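Local structure of UPF0130 protein PH1069 (2IT2) at residues Q98-A112 with L143-L157. The protein probably methylates, using S-adenosyl-L-methionine, the N-4 position of a demethylated wyosine derivative at position 37 of tRNA(Phe). Residues are numbered along the deposited sequence; the frame is centred on the assembly and turned at random.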
loop_
_atom_site.group_PDB
_atom_site.type_symbol
_atom_site.label_atom_id
_atom_site.label_comp_id
_atom_site.label_asym_id
_atom_site.label_seq_id
_atom_site.Cartn_x
_atom_site.Cartn_y
_atom_site.Cartn_z
ATOM N N GLN B 98 -13.390 7.816 -16.148
ATOM C CA GLN B 98 -13.598 8.370 -14.815
ATOM C C GLN B 98 -12.506 9.392 -14.529
ATOM O O GLN B 98 -11.322 9.135 -14.779
ATOM C CB GLN B 98 -13.540 7.269 -13.748
ATOM C CG GLN B 98 -14.447 6.080 -14.022
ATOM C CD GLN B 98 -14.372 5.017 -12.946
ATOM O OE1 GLN B 98 -13.335 4.835 -12.303
ATOM N NE2 GLN B 98 -15.468 4.291 -12.759
ATOM N N LEU B 99 -12.906 10.555 -14.025
ATOM C CA LEU B 99 -11.948 11.598 -13.679
ATOM C C LEU B 99 -11.687 11.498 -12.169
ATOM O O LEU B 99 -12.607 11.562 -11.354
ATOM C CB LEU B 99 -12.497 12.979 -14.061
ATOM C CG LEU B 99 -11.559 14.155 -13.760
ATOM C CD1 LEU B 99 -10.283 14.037 -14.597
ATOM C CD2 LEU B 99 -12.277 15.481 -14.040
ATOM N N TRP B 100 -10.428 11.300 -11.805
ATOM C CA TRP B 100 -10.050 11.156 -10.402
ATOM C C TRP B 100 -9.033 12.174 -9.910
ATOM O O TRP B 100 -8.159 12.619 -10.667
ATOM C CB TRP B 100 -9.452 9.762 -10.148
ATOM C CG TRP B 100 -10.442 8.630 -10.204
ATOM C CD1 TRP B 100 -10.854 7.948 -11.320
ATOM C CD2 TRP B 100 -11.186 8.092 -9.105
ATOM N NE1 TRP B 100 -11.813 7.022 -10.978
ATOM C CE2 TRP B 100 -12.039 7.090 -9.630
ATOM C CE3 TRP B 100 -11.219 8.362 -7.731
ATOM C CZ2 TRP B 100 -12.914 6.353 -8.820
ATOM C CZ3 TRP B 100 -12.088 7.627 -6.926
ATOM C CH2 TRP B 100 -12.929 6.638 -7.479
ATOM N N PHE B 101 -9.168 12.551 -8.646
ATOM C CA PHE B 101 -8.201 13.432 -8.015
ATOM C C PHE B 101 -7.482 12.450 -7.086
ATOM O O PHE B 101 -8.109 11.840 -6.210
ATOM C CB PHE B 101 -8.901 14.543 -7.219
ATOM C CG PHE B 101 -7.947 15.486 -6.527
ATOM C CD1 PHE B 101 -7.365 15.134 -5.308
ATOM C CD2 PHE B 101 -7.616 16.709 -7.103
ATOM C CE1 PHE B 101 -6.464 15.982 -4.678
ATOM C CE2 PHE B 101 -6.711 17.568 -6.481
ATOM C CZ PHE B 101 -6.137 17.207 -5.267
ATOM N N LEU B 102 -6.180 12.277 -7.280
ATOM C CA LEU B 102 -5.418 11.322 -6.482
ATOM C C LEU B 102 -4.255 11.947 -5.722
ATOM O O LEU B 102 -3.620 12.897 -6.193
ATOM C CB LEU B 102 -4.839 10.210 -7.381
ATOM C CG LEU B 102 -5.780 9.498 -8.364
ATOM C CD1 LEU B 102 -4.989 8.553 -9.264
ATOM C CD2 LEU B 102 -6.849 8.740 -7.599
ATOM N N VAL B 103 -4.007 11.413 -4.533
ATOM C CA VAL B 103 -2.855 11.812 -3.732
ATOM C C VAL B 103 -2.137 10.502 -3.403
ATOM O O VAL B 103 -2.758 9.559 -2.901
ATOM C CB VAL B 103 -3.240 12.519 -2.422
ATOM C CG1 VAL B 103 -1.984 12.801 -1.610
ATOM C CG2 VAL B 103 -3.931 13.821 -2.727
ATOM N N ARG B 104 -0.840 10.441 -3.703
ATOM C CA ARG B 104 -0.037 9.243 -3.446
ATOM C C ARG B 104 1.247 9.561 -2.695
ATOM O O ARG B 104 1.893 10.579 -2.939
ATOM C CB ARG B 104 0.314 8.537 -4.759
ATOM C CG ARG B 104 -0.890 7.962 -5.475
ATOM C CD ARG B 104 -1.484 6.799 -4.696
ATOM N NE ARG B 104 -2.592 6.164 -5.406
ATOM C CZ ARG B 104 -3.855 6.572 -5.343
ATOM N NH1 ARG B 104 -4.175 7.617 -4.597
ATOM N NH2 ARG B 104 -4.796 5.936 -6.035
ATOM N N SER B 105 1.610 8.652 -1.795
ATOM C CA SER B 105 2.809 8.782 -0.964
ATOM C C SER B 105 4.107 8.638 -1.737
ATOM O O SER B 105 4.134 8.038 -2.814
ATOM C CB SER B 105 2.784 7.712 0.137
ATOM O OG SER B 105 4.092 7.473 0.650
ATOM N N PRO B 106 5.199 9.215 -1.206
ATOM C CA PRO B 106 6.479 9.078 -1.900
ATOM C C PRO B 106 6.814 7.583 -1.788
ATOM O O PRO B 106 6.326 6.892 -0.879
ATOM C CB PRO B 106 7.441 9.927 -1.051
ATOM C CG PRO B 106 6.570 10.939 -0.415
ATOM C CD PRO B 106 5.302 10.166 -0.084
ATOM N N ILE B 107 7.628 7.093 -2.716
ATOM C CA ILE B 107 8.060 5.702 -2.702
ATOM C C ILE B 107 9.559 5.668 -2.972
ATOM O O ILE B 107 10.031 6.196 -3.980
ATOM C CB ILE B 107 7.368 4.858 -3.793
ATOM C CG1 ILE B 107 5.852 4.865 -3.596
ATOM C CG2 ILE B 107 7.922 3.433 -3.755
ATOM C CD1 ILE B 107 5.097 4.075 -4.642
ATOM N N LEU B 108 10.311 5.058 -2.064
ATOM C CA LEU B 108 11.754 4.957 -2.244
ATOM C C LEU B 108 12.108 3.469 -2.310
ATOM O O LEU B 108 11.566 2.651 -1.552
ATOM C CB LEU B 108 12.498 5.625 -1.069
ATOM C CG LEU B 108 12.071 7.025 -0.591
ATOM C CD1 LEU B 108 12.850 7.399 0.660
ATOM C CD2 LEU B 108 12.293 8.063 -1.694
ATOM N N HIS B 109 12.975 3.111 -3.248
ATOM C CA HIS B 109 13.423 1.734 -3.373
ATOM C C HIS B 109 14.901 1.757 -3.026
ATOM O O HIS B 109 15.674 2.525 -3.614
ATOM C CB HIS B 109 13.174 1.214 -4.789
ATOM C CG HIS B 109 11.739 0.883 -5.051
ATOM N ND1 HIS B 109 11.270 0.529 -6.303
ATOM C CD2 HIS B 109 10.675 0.817 -4.221
ATOM C CE1 HIS B 109 9.981 0.261 -6.222
ATOM N NE2 HIS B 109 9.591 0.426 -4.973
ATOM N N VAL B 110 15.279 0.939 -2.043
ATOM C CA VAL B 110 16.661 0.901 -1.580
ATOM C C VAL B 110 17.264 -0.511 -1.526
ATOM O O VAL B 110 16.691 -1.422 -0.933
ATOM C CB VAL B 110 16.777 1.543 -0.170
ATOM C CG1 VAL B 110 18.226 1.605 0.242
ATOM C CG2 VAL B 110 16.185 2.959 -0.147
ATOM N N GLY B 111 18.423 -0.693 -2.151
ATOM C CA GLY B 111 19.061 -2.000 -2.110
ATOM C C GLY B 111 19.876 -2.097 -0.826
ATOM O O GLY B 111 20.406 -1.098 -0.366
ATOM N N ALA B 112 19.954 -3.294 -0.244
ATOM C CA ALA B 112 20.707 -3.504 0.998
ATOM C C ALA B 112 21.704 -4.643 0.848
ATOM O O ALA B 112 21.441 -5.623 0.153
ATOM C CB ALA B 112 19.744 -3.802 2.161
ATOM N N LEU B 143 18.507 -7.168 -2.877
ATOM C CA LEU B 143 17.415 -7.201 -1.909
ATOM C C LEU B 143 16.913 -5.760 -1.873
ATOM O O LEU B 143 17.670 -4.853 -1.528
ATOM C CB LEU B 143 17.923 -7.595 -0.518
ATOM C CG LEU B 143 16.871 -7.704 0.600
ATOM C CD1 LEU B 143 17.500 -8.454 1.756
ATOM C CD2 LEU B 143 16.379 -6.351 1.074
ATOM N N ILE B 144 15.645 -5.553 -2.216
ATOM C CA ILE B 144 15.082 -4.202 -2.231
ATOM C C ILE B 144 14.142 -3.965 -1.068
ATOM O O ILE B 144 13.269 -4.786 -0.770
ATOM C CB ILE B 144 14.294 -3.917 -3.558
ATOM C CG1 ILE B 144 15.228 -4.012 -4.772
ATOM C CG2 ILE B 144 13.622 -2.533 -3.505
ATOM C CD1 ILE B 144 16.371 -3.035 -4.766
ATOM N N VAL B 145 14.377 -2.841 -0.402
ATOM C CA VAL B 145 13.551 -2.365 0.692
ATOM C C VAL B 145 12.697 -1.254 0.063
ATOM O O VAL B 145 13.205 -0.435 -0.714
ATOM C CB VAL B 145 14.405 -1.737 1.807
ATOM C CG1 VAL B 145 13.530 -0.903 2.721
ATOM C CG2 VAL B 145 15.102 -2.835 2.598
ATOM N N GLU B 146 11.402 -1.249 0.358
ATOM C CA GLU B 146 10.499 -0.208 -0.152
ATOM C C GLU B 146 10.062 0.618 1.043
ATOM O O GLU B 146 9.680 0.063 2.076
ATOM C CB GLU B 146 9.261 -0.819 -0.817
ATOM C CG GLU B 146 8.276 0.193 -1.388
ATOM C CD GLU B 146 7.198 -0.485 -2.201
ATOM O OE1 GLU B 146 6.350 -1.180 -1.602
ATOM O OE2 GLU B 146 7.203 -0.336 -3.442
ATOM N N ILE B 147 10.141 1.942 0.905
ATOM C CA ILE B 147 9.749 2.891 1.951
ATOM C C ILE B 147 8.528 3.642 1.419
ATOM O O ILE B 147 8.572 4.225 0.332
ATOM C CB ILE B 147 10.904 3.872 2.242
ATOM C CG1 ILE B 147 12.111 3.090 2.771
ATOM C CG2 ILE B 147 10.460 4.958 3.223
ATOM C CD1 ILE B 147 13.342 3.939 2.994
ATOM N N ARG B 148 7.439 3.622 2.178
ATOM C CA ARG B 148 6.199 4.253 1.741
ATOM C C ARG B 148 5.338 4.616 2.943
ATOM O O ARG B 148 5.408 3.954 3.979
ATOM C CB ARG B 148 5.461 3.269 0.826
ATOM C CG ARG B 148 4.248 3.815 0.106
ATOM C CD ARG B 148 3.781 2.827 -0.957
ATOM N NE ARG B 148 3.267 1.589 -0.381
ATOM C CZ ARG B 148 2.053 1.440 0.143
ATOM N NH1 ARG B 148 1.195 2.454 0.172
ATOM N NH2 ARG B 148 1.699 0.266 0.647
ATOM N N SER B 149 4.527 5.664 2.794
ATOM C CA SER B 149 3.639 6.140 3.855
ATOM C C SER B 149 2.206 5.683 3.581
ATOM O O SER B 149 1.886 5.245 2.473
ATOM C CB SER B 149 3.700 7.675 3.944
ATOM O OG SER B 149 3.191 8.147 5.186
ATOM N N THR B 150 1.347 5.801 4.591
ATOM C CA THR B 150 -0.048 5.370 4.487
ATOM C C THR B 150 -1.039 6.381 3.925
ATOM O O THR B 150 -2.108 5.994 3.450
ATOM C CB THR B 150 -0.588 4.945 5.854
ATOM O OG1 THR B 150 -0.662 6.094 6.711
ATOM C CG2 THR B 150 0.317 3.892 6.474
ATOM N N GLU B 151 -0.704 7.666 3.996
ATOM C CA GLU B 151 -1.593 8.723 3.513
ATOM C C GLU B 151 -1.889 8.655 2.024
ATOM O O GLU B 151 -1.001 8.404 1.210
ATOM C CB GLU B 151 -1.005 10.100 3.839
ATOM C CG GLU B 151 -1.065 10.470 5.315
ATOM C CD GLU B 151 -0.576 9.353 6.219
ATOM O OE1 GLU B 151 0.589 8.928 6.067
ATOM O OE2 GLU B 151 -1.359 8.894 7.080
ATOM N N ARG B 152 -3.150 8.880 1.674
ATOM C CA ARG B 152 -3.562 8.879 0.276
ATOM C C ARG B 152 -5.002 9.352 0.164
ATOM O O ARG B 152 -5.718 9.445 1.164
ATOM C CB ARG B 152 -3.446 7.481 -0.325
ATOM C CG ARG B 152 -4.399 6.470 0.285
ATOM C CD ARG B 152 -4.244 5.095 -0.363
ATOM N NE ARG B 152 -4.723 5.077 -1.742
ATOM C CZ ARG B 152 -4.507 4.081 -2.598
ATOM N NH1 ARG B 152 -3.814 3.017 -2.217
ATOM N NH2 ARG B 152 -4.993 4.141 -3.831
HETATM N N MSE B 153 -5.409 9.664 -1.062
HETATM C CA MSE B 153 -6.770 10.108 -1.329
HETATM C C MSE B 153 -7.136 9.706 -2.748
HETATM O O MSE B 153 -6.285 9.665 -3.648
HETATM C CB MSE B 153 -6.907 11.628 -1.160
HETATM C CG MSE B 153 -8.343 12.143 -1.365
HETATM SE SE MSE B 153 -8.721 13.838 -0.473
HETATM C CE MSE B 153 -6.981 14.591 -0.654
ATOM N N ASP B 154 -8.416 9.395 -2.917
ATOM C CA ASP B 154 -8.987 8.974 -4.183
ATOM C C ASP B 154 -10.381 9.571 -4.221
ATOM O O ASP B 154 -11.294 9.041 -3.579
ATOM C CB ASP B 154 -9.127 7.450 -4.233
ATOM C CG ASP B 154 -7.845 6.727 -3.881
ATOM O OD1 ASP B 154 -6.932 6.694 -4.725
ATOM O OD2 ASP B 154 -7.745 6.183 -2.757
ATOM N N VAL B 155 -10.542 10.676 -4.941
ATOM C CA VAL B 155 -11.841 11.330 -5.065
ATOM C C VAL B 155 -12.296 11.390 -6.523
ATOM O O VAL B 155 -11.571 11.857 -7.408
ATOM C CB VAL B 155 -11.806 12.762 -4.500
ATOM C CG1 VAL B 155 -13.135 13.447 -4.764
ATOM C CG2 VAL B 155 -11.505 12.726 -3.004
ATOM N N LEU B 156 -13.506 10.905 -6.764
ATOM C CA LEU B 156 -14.090 10.906 -8.099
ATOM C C LEU B 156 -14.562 12.324 -8.417
ATOM O O LEU B 156 -15.339 12.901 -7.662
ATOM C CB LEU B 156 -15.271 9.944 -8.137
ATOM C CG LEU B 156 -16.012 9.789 -9.464
ATOM C CD1 LEU B 156 -15.133 9.153 -10.531
ATOM C CD2 LEU B 156 -17.233 8.932 -9.196
ATOM N N LEU B 157 -14.097 12.884 -9.529
ATOM C CA LEU B 157 -14.468 14.251 -9.907
ATOM C C LEU B 157 -15.515 14.310 -11.015
ATOM O O LEU B 157 -16.221 15.309 -11.159
ATOM C CB LEU B 157 -13.223 15.031 -10.363
ATOM C CG LEU B 157 -12.077 15.203 -9.361
ATOM C CD1 LEU B 157 -10.920 15.963 -10.016
ATOM C CD2 LEU B 157 -12.592 15.943 -8.120
HETATM O O HOH W 1 -0.210 7.078 -0.904
HETATM O O HOH W 2 20.920 -5.665 -2.475
#
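L99 receives the N-H of L157 on its backbone O, and its CD2 rests on L157 CB. W100 lays its indole under L156, whose CB sits 4.1 Å from the six-membered-ring centroid in CH-pi contact; with CG anti to the carbonyl carbon (chi1 -71°), the ring's CZ3 edge runs back to D154 O. F101 and V103 face helix 167-194 with the selenomethionine M153, whose CE lies 3.8 Å from V103 CG2. R104, long enough to fold back, makes a salt bridge from NH2 to D154 OD1 (2.6 Å), while NH1 hydrogen-bonds M153 O from the face opposite V103 N. R152 NH2 lies over the guanidinium, the planes 50° apart, and also weakly reaches D154 OD1, whose carboxylate probably offsets the like charges. A leucine in place of R104 would probably leave D154 with less charge compensation and M153 O one donor short. Strand 98-112, broken near S105-P106, pairs antiparallel with 153-157 and then 143-148 in the sheet of this TYW3-family protein; at the break, water 1 joins S105 N to E151 O. The S105 hydroxyl accepts a hydrogen bond from S149 N (2.8 Å) and donates to P106 O, a double role suiting serine. Beyond I107, beside R148's aliphatic part, H109 NE2 donates to E146 OE2 (2.9 Å) on that oxygen's anti side, 19° out of the carboxylate plane, the glutamate's extended chain reaching the ring edge. I144 CD1 lies 3.9 Å from G111 CA.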